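Local coordinates for putative type VI secretion protein (Escherichia coli, PDB 6SKI) that probably acts as a phospholipase toxin delivered by the type VI secretion system, loaded onto the VgrG spike through the spike's TTR domain, at residues L324-E336 and K484-S496. Sequence-based numbering, arbitrary orientation.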
loop_
_atom_site.group_PDB
_atom_site.type_symbol
_atom_site.label_atom_id
_atom_site.label_comp_id
_atom_site.label_asym_id
_atom_site.label_seq_id
_atom_site.Cartn_x
_atom_site.Cartn_y
_atom_site.Cartn_z
ATOM N N LEU A 324 -6.142 -0.604 21.377
ATOM C CA LEU A 324 -5.482 -1.509 20.446
ATOM C C LEU A 324 -3.969 -1.338 20.498
ATOM O O LEU A 324 -3.277 -1.542 19.500
ATOM C CB LEU A 324 -5.997 -1.279 19.028
ATOM C CG LEU A 324 -7.351 -1.891 18.676
ATOM C CD1 LEU A 324 -7.674 -1.654 17.215
ATOM C CD2 LEU A 324 -7.360 -3.376 18.987
ATOM N N GLN A 325 -3.459 -0.960 21.667
ATOM C CA GLN A 325 -2.039 -0.707 21.853
ATOM C C GLN A 325 -1.214 -1.918 21.438
ATOM O O GLN A 325 -1.608 -3.069 21.643
ATOM C CB GLN A 325 -1.770 -0.364 23.315
ATOM C CG GLN A 325 -0.317 -0.323 23.714
ATOM C CD GLN A 325 -0.147 -0.277 25.214
ATOM O OE1 GLN A 325 -0.457 -1.238 25.916
ATOM N NE2 GLN A 325 0.313 0.858 25.720
ATOM N N GLU A 326 -0.052 -1.648 20.852
ATOM C CA GLU A 326 0.837 -2.698 20.375
ATOM C C GLU A 326 1.685 -3.199 21.535
ATOM O O GLU A 326 2.618 -2.520 21.973
ATOM C CB GLU A 326 1.709 -2.195 19.230
ATOM C CG GLU A 326 0.932 -1.473 18.157
ATOM C CD GLU A 326 0.361 -2.430 17.137
ATOM O OE1 GLU A 326 0.596 -3.647 17.268
ATOM O OE2 GLU A 326 -0.316 -1.970 16.198
ATOM N N ASN A 327 1.352 -4.385 22.028
ATOM C CA ASN A 327 2.139 -5.085 23.030
ATOM C C ASN A 327 2.708 -6.333 22.380
ATOM O O ASN A 327 1.961 -7.134 21.809
ATOM C CB ASN A 327 1.293 -5.460 24.244
ATOM C CG ASN A 327 0.873 -4.260 25.050
ATOM O OD1 ASN A 327 1.671 -3.363 25.307
ATOM N ND2 ASN A 327 -0.389 -4.229 25.447
ATOM N N GLU A 328 4.019 -6.497 22.466
ATOM C CA GLU A 328 4.720 -7.578 21.790
ATOM C C GLU A 328 4.984 -8.703 22.778
ATOM O O GLU A 328 5.797 -8.552 23.695
ATOM C CB GLU A 328 6.030 -7.079 21.182
ATOM C CG GLU A 328 5.839 -6.136 20.013
ATOM C CD GLU A 328 7.143 -5.776 19.341
ATOM O OE1 GLU A 328 8.165 -5.666 20.046
ATOM O OE2 GLU A 328 7.148 -5.604 18.105
ATOM N N SER A 329 4.297 -9.820 22.591
ATOM C CA SER A 329 4.590 -11.071 23.282
ATOM C C SER A 329 4.832 -12.088 22.176
ATOM O O SER A 329 3.884 -12.673 21.645
ATOM C CB SER A 329 3.446 -11.480 24.201
ATOM O OG SER A 329 3.114 -10.431 25.093
ATOM N N LEU A 330 6.098 -12.304 21.832
ATOM C CA LEU A 330 6.444 -12.937 20.571
ATOM C C LEU A 330 7.335 -14.146 20.792
ATOM O O LEU A 330 8.263 -14.104 21.599
ATOM C CB LEU A 330 7.164 -11.951 19.645
ATOM C CG LEU A 330 6.584 -10.545 19.532
ATOM C CD1 LEU A 330 7.559 -9.642 18.814
ATOM C CD2 LEU A 330 5.247 -10.566 18.817
ATOM N N PHE A 331 7.057 -15.218 20.062
ATOM C CA PHE A 331 7.989 -16.331 19.974
ATOM C C PHE A 331 9.067 -15.971 18.965
ATOM O O PHE A 331 8.779 -15.785 17.781
ATOM C CB PHE A 331 7.278 -17.615 19.558
ATOM C CG PHE A 331 6.565 -18.305 20.678
ATOM C CD1 PHE A 331 7.179 -18.479 21.900
ATOM C CD2 PHE A 331 5.288 -18.798 20.503
ATOM C CE1 PHE A 331 6.528 -19.115 22.930
ATOM C CE2 PHE A 331 4.636 -19.441 21.530
ATOM C CZ PHE A 331 5.255 -19.597 22.744
ATOM N N LEU A 332 10.305 -15.862 19.431
ATOM C CA LEU A 332 11.424 -15.553 18.558
ATOM C C LEU A 332 12.155 -16.805 18.113
ATOM O O LEU A 332 13.128 -16.715 17.360
ATOM C CB LEU A 332 12.385 -14.594 19.258
ATOM C CG LEU A 332 11.859 -13.175 19.464
ATOM C CD1 LEU A 332 13.003 -12.219 19.738
ATOM C CD2 LEU A 332 11.060 -12.719 18.261
ATOM N N SER A 333 11.700 -17.966 18.566
ATOM C CA SER A 333 12.111 -19.258 18.053
ATOM C C SER A 333 10.858 -20.090 17.854
ATOM O O SER A 333 9.844 -19.882 18.522
ATOM C CB SER A 333 13.073 -19.964 19.012
ATOM O OG SER A 333 13.448 -21.236 18.522
ATOM N N CYS A 334 10.922 -21.024 16.925
ATOM C CA CYS A 334 9.799 -21.927 16.747
ATOM C C CYS A 334 9.724 -22.852 17.957
ATOM O O CYS A 334 10.699 -23.551 18.255
ATOM C CB CYS A 334 9.947 -22.730 15.461
ATOM S SG CYS A 334 8.769 -24.082 15.287
ATOM N N PRO A 335 8.610 -22.867 18.688
ATOM C CA PRO A 335 8.536 -23.696 19.893
ATOM C C PRO A 335 8.715 -25.165 19.555
ATOM O O PRO A 335 8.120 -25.680 18.607
ATOM C CB PRO A 335 7.131 -23.406 20.431
ATOM C CG PRO A 335 6.784 -22.078 19.850
ATOM C CD PRO A 335 7.365 -22.115 18.475
ATOM N N GLU A 336 9.546 -25.842 20.340
ATOM C CA GLU A 336 9.877 -27.235 20.083
ATOM C C GLU A 336 9.481 -28.076 21.284
ATOM O O GLU A 336 9.802 -27.724 22.422
ATOM C CB GLU A 336 11.366 -27.397 19.781
ATOM C CG GLU A 336 11.683 -27.439 18.299
ATOM C CD GLU A 336 13.150 -27.675 18.026
ATOM O OE1 GLU A 336 13.971 -27.420 18.932
ATOM O OE2 GLU A 336 13.484 -28.112 16.907
ATOM N N LYS A 484 13.661 2.063 20.647
ATOM C CA LYS A 484 12.444 2.212 21.443
ATOM C C LYS A 484 11.194 2.203 20.572
ATOM O O LYS A 484 10.122 1.808 21.039
ATOM C CB LYS A 484 12.468 3.503 22.260
ATOM C CG LYS A 484 13.728 3.762 23.042
ATOM C CD LYS A 484 13.607 5.042 23.849
ATOM C CE LYS A 484 14.560 5.041 25.034
ATOM N NZ LYS A 484 15.885 4.454 24.690
ATOM N N TYR A 485 11.306 2.630 19.316
ATOM C CA TYR A 485 10.149 2.913 18.481
ATOM C C TYR A 485 9.955 1.929 17.338
ATOM O O TYR A 485 8.934 2.004 16.648
ATOM C CB TYR A 485 10.254 4.332 17.913
ATOM C CG TYR A 485 10.294 5.406 18.968
ATOM C CD1 TYR A 485 11.472 5.727 19.616
ATOM C CD2 TYR A 485 9.153 6.111 19.302
ATOM C CE1 TYR A 485 11.510 6.702 20.579
ATOM C CE2 TYR A 485 9.181 7.089 20.266
ATOM C CZ TYR A 485 10.361 7.384 20.899
ATOM O OH TYR A 485 10.395 8.365 21.858
ATOM N N THR A 486 10.892 1.017 17.108
ATOM C CA THR A 486 10.735 0.013 16.066
ATOM C C THR A 486 10.124 -1.250 16.653
ATOM O O THR A 486 10.529 -1.708 17.724
ATOM C CB THR A 486 12.068 -0.302 15.387
ATOM O OG1 THR A 486 11.941 -1.502 14.614
ATOM C CG2 THR A 486 13.151 -0.483 16.395
ATOM N N HIS A 487 9.146 -1.805 15.948
ATOM C CA HIS A 487 8.448 -3.002 16.383
ATOM C C HIS A 487 9.147 -4.231 15.826
ATOM O O HIS A 487 9.683 -4.204 14.716
ATOM C CB HIS A 487 6.992 -2.991 15.919
ATOM C CG HIS A 487 6.193 -1.840 16.443
ATOM N ND1 HIS A 487 5.022 -2.008 17.147
ATOM C CD2 HIS A 487 6.391 -0.504 16.358
ATOM C CE1 HIS A 487 4.533 -0.826 17.472
ATOM N NE2 HIS A 487 5.347 0.104 17.008
ATOM N N CYS A 488 9.151 -5.305 16.607
ATOM C CA CYS A 488 9.611 -6.600 16.124
ATOM C C CYS A 488 8.429 -7.271 15.436
ATOM O O CYS A 488 7.509 -7.757 16.099
ATOM C CB CYS A 488 10.153 -7.450 17.270
ATOM S SG CYS A 488 10.750 -9.076 16.768
ATOM N N SER A 489 8.451 -7.290 14.105
ATOM C CA SER A 489 7.331 -7.798 13.329
ATOM C C SER A 489 7.488 -9.257 12.940
ATOM O O SER A 489 6.486 -9.907 12.626
ATOM C CB SER A 489 7.142 -6.958 12.061
ATOM O OG SER A 489 8.343 -6.884 11.316
ATOM N N ALA A 490 8.708 -9.782 12.957
ATOM C CA ALA A 490 8.952 -11.188 12.681
ATOM C C ALA A 490 8.910 -11.968 13.985
ATOM O O ALA A 490 9.649 -11.662 14.925
ATOM C CB ALA A 490 10.299 -11.377 11.987
ATOM N N ASN A 491 8.037 -12.969 14.044
ATOM C CA ASN A 491 7.897 -13.786 15.238
ATOM C C ASN A 491 7.470 -15.181 14.824
ATOM O O ASN A 491 7.149 -15.435 13.662
ATOM C CB ASN A 491 6.888 -13.192 16.225
ATOM C CG ASN A 491 5.583 -12.812 15.569
ATOM O OD1 ASN A 491 4.769 -13.669 15.242
ATOM N ND2 ASN A 491 5.368 -11.518 15.385
ATOM N N TRP A 492 7.466 -16.089 15.791
ATOM C CA TRP A 492 7.070 -17.467 15.548
ATOM C C TRP A 492 5.740 -17.775 16.219
ATOM O O TRP A 492 5.475 -18.914 16.601
ATOM C CB TRP A 492 8.155 -18.427 16.027
ATOM C CG TRP A 492 9.282 -18.558 15.059
ATOM C CD1 TRP A 492 10.481 -17.919 15.112
ATOM C CD2 TRP A 492 9.318 -19.380 13.892
ATOM N NE1 TRP A 492 11.264 -18.291 14.052
ATOM C CE2 TRP A 492 10.571 -19.189 13.285
ATOM C CE3 TRP A 492 8.410 -20.261 13.299
ATOM C CZ2 TRP A 492 10.940 -19.843 12.118
ATOM C CZ3 TRP A 492 8.780 -20.910 12.142
ATOM C CH2 TRP A 492 10.032 -20.698 11.564
ATOM N N ASN A 493 4.892 -16.761 16.361
ATOM C CA ASN A 493 3.547 -16.979 16.864
ATOM C C ASN A 493 2.726 -17.704 15.812
ATOM O O ASN A 493 2.773 -17.369 14.626
ATOM C CB ASN A 493 2.882 -15.651 17.216
ATOM C CG ASN A 493 3.477 -15.010 18.441
ATOM O OD1 ASN A 493 3.055 -13.936 18.860
ATOM N ND2 ASN A 493 4.455 -15.669 19.033
ATOM N N ILE A 494 1.965 -18.693 16.246
ATOM C CA ILE A 494 1.195 -19.529 15.338
ATOM C C ILE A 494 -0.231 -19.006 15.285
ATOM O O ILE A 494 -0.766 -18.498 16.280
ATOM C CB ILE A 494 1.245 -21.010 15.761
ATOM C CG1 ILE A 494 1.174 -21.918 14.536
ATOM C CG2 ILE A 494 0.128 -21.355 16.723
ATOM C CD1 ILE A 494 1.453 -23.360 14.843
ATOM N N GLU A 495 -0.828 -19.083 14.105
ATOM C CA GLU A 495 -2.226 -18.763 13.887
ATOM C C GLU A 495 -2.890 -19.963 13.231
ATOM O O GLU A 495 -2.225 -20.855 12.702
ATOM C CB GLU A 495 -2.380 -17.513 13.016
ATOM C CG GLU A 495 -1.921 -16.235 13.688
ATOM C CD GLU A 495 -2.398 -14.992 12.971
ATOM O OE1 GLU A 495 -3.093 -15.123 11.941
ATOM O OE2 GLU A 495 -2.076 -13.879 13.436
ATOM N N SER A 496 -4.214 -19.985 13.270
ATOM C CA SER A 496 -4.965 -21.094 12.711
ATOM C C SER A 496 -6.141 -20.575 11.902
ATOM O O SER A 496 -6.647 -19.472 12.124
ATOM C CB SER A 496 -5.463 -22.042 13.806
ATOM O OG SER A 496 -6.406 -21.396 14.641
#
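H487 meets E326 ring edge first: its CE1 lies 3.6 Å from E326 CB, and the carboxylate plane of E326 stands almost perpendicular to the imidazole, which stacks elsewhere on Y317. OE2 of E326 is hydrogen-bonded to Y95 OH and N318 N. At C488 the backbone N gives a weak, bent hydrogen bond to E328 OE2, while the other oxygen of that carboxylate, OE1, is held in a salt bridge with R409. E328 reaches across with chi2 near 180° (-174°). The CB of C488 then rests 3.7 Å from CD1 of L330, and its SG packs against CD2 of L332, so that a methyl of each leucine touches this cysteine. The N491 side chain runs crosswise to that of L330, its ND2 beside CD2 of L330; its OD1 turns back to accept from N493 N, on a lone pair, closing an Asx turn. W492 N, inside that turn, donates a hydrogen bond to F331 O. The W492 indole then lies against residues 332-334, where strand 328-341 is interrupted: C334 CB sits over its six-membered ring, 3.9 Å from the centroid, a CH-pi contact, with the sulfur oblique to it, while F524 meets the indole edge-to-face. Last comes N493, its side chain beside F331 CB and its amide plane about 90° to the ring. Strand 328-341 is an outer strand of an antiparallel three-stranded sheet, paired with the central strand 398-409, and an irregular loop, shaped by an Asx turn and tied to the strand by the W492-F331 hydrogen bond, lines it without forming a regular ladder.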